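Local coordinates for sensor protein, Kinase (Polaromonas sp. JS666, PDB 3GRC) that probably serves as the receiver domain of a sensor histidine kinase, taking up a phosphoryl group in two-component signalling, at residues A[12-17]-A[59-64]. Sequence-based numbering, arbitrary orientation.
Sequences CEDDPD and NLPDQD
Asp14 meets Pro61 and the backbone O of Asn59 from a turn held by its neighbour Glu13, whose OE2 takes Asp15 N at 2.7 Å through its anti lone pair in a nearly straight bond (163°). The turn lies just past the C-terminal end of strand 8-12 in a CheY-like receiver domain, and the loop 59-64 follows the aspartate expected to be phosphorylated, probably Asp57. OE1 of the Glu13 carboxylate forms a salt bridge with Lys110. The backbone N of Asp14 donates weakly to Asp57 OD2, and Glu13 OE2 lies close to that oxygen too; such gathered acids are consistent with the magnesium site of this family. The Asp14 carboxylate and the Pro61 ring pass alongside each other, the carboxylate carried there by CG standing anti to the backbone N (chi1 178°). Asp14 CB lies 3.8 Å from Asn59 O, whereas the Asn59 amide turns elsewhere, ND2 bonding Asn89. Deeper in, the forked end of Leu60 spans Cys12 SG, with CD1 at 3.8 Å and CD2 at 4.0 Å, and Leu68 of helix 65-73 touches both side chains. Toward the exposed side, Asp14 OD1 rests against the proline ring, 3.4 Å from Pro61 CD and 3.9 Å from its CG.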
loop_
_atom_site.group_PDB
_atom_site.type_symbol
_atom_site.label_atom_id
_atom_site.label_comp_id
_atom_site.label_asym_id
_atom_site.label_seq_id
_atom_site.Cartn_x
_atom_site.Cartn_y
_atom_site.Cartn_z
ATOM N N CYS A 12 0.165 2.010 -5.206
ATOM C CA CYS A 12 -0.946 1.696 -6.092
ATOM C C CYS A 12 -2.001 2.738 -5.778
ATOM O O CYS A 12 -2.687 2.659 -4.744
ATOM C CB CYS A 12 -1.481 0.292 -5.818
ATOM S SG CYS A 12 -2.911 -0.206 -6.795
ATOM N N GLU A 13 -2.125 3.717 -6.671
ATOM C CA GLU A 13 -3.057 4.818 -6.478
ATOM C C GLU A 13 -3.682 5.258 -7.791
ATOM O O GLU A 13 -2.995 5.470 -8.788
ATOM C CB GLU A 13 -2.313 5.988 -5.812
ATOM C CG GLU A 13 -3.020 7.353 -5.827
ATOM C CD GLU A 13 -4.312 7.389 -5.033
ATOM O OE1 GLU A 13 -4.282 7.126 -3.820
ATOM O OE2 GLU A 13 -5.359 7.689 -5.624
ATOM N N ASP A 14 -4.995 5.380 -7.778
ATOM C CA ASP A 14 -5.742 5.795 -8.948
ATOM C C ASP A 14 -5.550 7.273 -9.321
ATOM O O ASP A 14 -5.544 7.622 -10.500
ATOM C CB ASP A 14 -7.232 5.521 -8.728
ATOM C CG ASP A 14 -8.085 5.973 -9.898
ATOM O OD1 ASP A 14 -7.943 5.410 -10.996
ATOM O OD2 ASP A 14 -8.892 6.905 -9.722
ATOM N N ASP A 15 -5.390 8.134 -8.322
ATOM C CA ASP A 15 -5.237 9.572 -8.554
ATOM C C ASP A 15 -3.772 9.975 -8.803
ATOM O O ASP A 15 -2.918 9.850 -7.924
ATOM C CB ASP A 15 -5.803 10.334 -7.346
ATOM C CG ASP A 15 -5.948 11.841 -7.593
ATOM O OD1 ASP A 15 -5.006 12.471 -8.118
ATOM O OD2 ASP A 15 -7.009 12.398 -7.235
ATOM N N PRO A 16 -3.471 10.477 -10.008
ATOM C CA PRO A 16 -2.120 10.906 -10.403
ATOM C C PRO A 16 -1.469 11.860 -9.391
ATOM O O PRO A 16 -0.301 11.690 -9.029
ATOM C CB PRO A 16 -2.352 11.574 -11.765
ATOM C CG PRO A 16 -3.521 10.844 -12.300
ATOM C CD PRO A 16 -4.429 10.722 -11.098
ATOM N N ASP A 17 -2.223 12.870 -8.962
ATOM C CA ASP A 17 -1.727 13.832 -7.977
ATOM C C ASP A 17 -1.312 13.141 -6.687
ATOM O O ASP A 17 -0.225 13.385 -6.182
ATOM C CB ASP A 17 -2.785 14.892 -7.645
ATOM C CG ASP A 17 -2.982 15.897 -8.767
ATOM O OD1 ASP A 17 -2.028 16.130 -9.544
ATOM O OD2 ASP A 17 -4.084 16.467 -8.860
ATOM N N ASN A 59 -10.184 2.797 -3.433
ATOM C CA ASN A 59 -11.029 3.106 -4.587
ATOM C C ASN A 59 -10.332 3.024 -5.944
ATOM O O ASN A 59 -10.048 4.047 -6.562
ATOM C CB ASN A 59 -11.629 4.499 -4.412
ATOM C CG ASN A 59 -12.435 4.624 -3.135
ATOM O OD1 ASN A 59 -13.466 3.968 -2.973
ATOM N ND2 ASN A 59 -11.965 5.457 -2.214
ATOM N N LEU A 60 -10.068 1.809 -6.410
ATOM C CA LEU A 60 -9.410 1.616 -7.699
ATOM C C LEU A 60 -10.434 1.338 -8.803
ATOM O O LEU A 60 -11.521 0.827 -8.538
ATOM C CB LEU A 60 -8.429 0.453 -7.617
ATOM C CG LEU A 60 -7.392 0.558 -6.506
ATOM C CD1 LEU A 60 -6.644 -0.753 -6.393
ATOM C CD2 LEU A 60 -6.451 1.721 -6.792
ATOM N N PRO A 61 -10.085 1.660 -10.060
ATOM C CA PRO A 61 -10.974 1.445 -11.213
ATOM C C PRO A 61 -11.379 -0.019 -11.426
ATOM O O PRO A 61 -12.523 -0.386 -11.159
ATOM C CB PRO A 61 -10.167 2.011 -12.384
ATOM C CG PRO A 61 -8.738 1.763 -11.961
ATOM C CD PRO A 61 -8.762 2.149 -10.497
ATOM N N ASP A 62 -10.441 -0.843 -11.896
ATOM C CA ASP A 62 -10.702 -2.268 -12.143
ATOM C C ASP A 62 -11.193 -3.034 -10.907
ATOM O O ASP A 62 -12.398 -3.168 -10.691
ATOM C CB ASP A 62 -9.452 -2.967 -12.743
ATOM C CG ASP A 62 -8.151 -2.700 -11.959
ATOM O OD1 ASP A 62 -8.190 -2.152 -10.832
ATOM O OD2 ASP A 62 -7.069 -3.057 -12.486
ATOM N N GLN A 63 -10.261 -3.547 -10.109
ATOM C CA GLN A 63 -10.603 -4.272 -8.893
ATOM C C GLN A 63 -10.417 -3.306 -7.741
ATOM O O GLN A 63 -9.482 -2.502 -7.755
ATOM C CB GLN A 63 -9.650 -5.440 -8.660
ATOM C CG GLN A 63 -9.408 -6.350 -9.838
ATOM C CD GLN A 63 -8.233 -7.277 -9.590
ATOM O OE1 GLN A 63 -8.183 -7.979 -8.578
ATOM N NE2 GLN A 63 -7.277 -7.279 -10.511
ATOM N N ASP A 64 -11.283 -3.376 -6.739
ATOM C CA ASP A 64 -11.113 -2.489 -5.602
ATOM C C ASP A 64 -9.929 -2.940 -4.751
ATOM O O ASP A 64 -9.436 -4.057 -4.886
ATOM C CB ASP A 64 -12.383 -2.424 -4.756
ATOM C CG ASP A 64 -12.924 -3.780 -4.418
ATOM O OD1 ASP A 64 -12.195 -4.579 -3.786
ATOM O OD2 ASP A 64 -14.089 -4.046 -4.787
#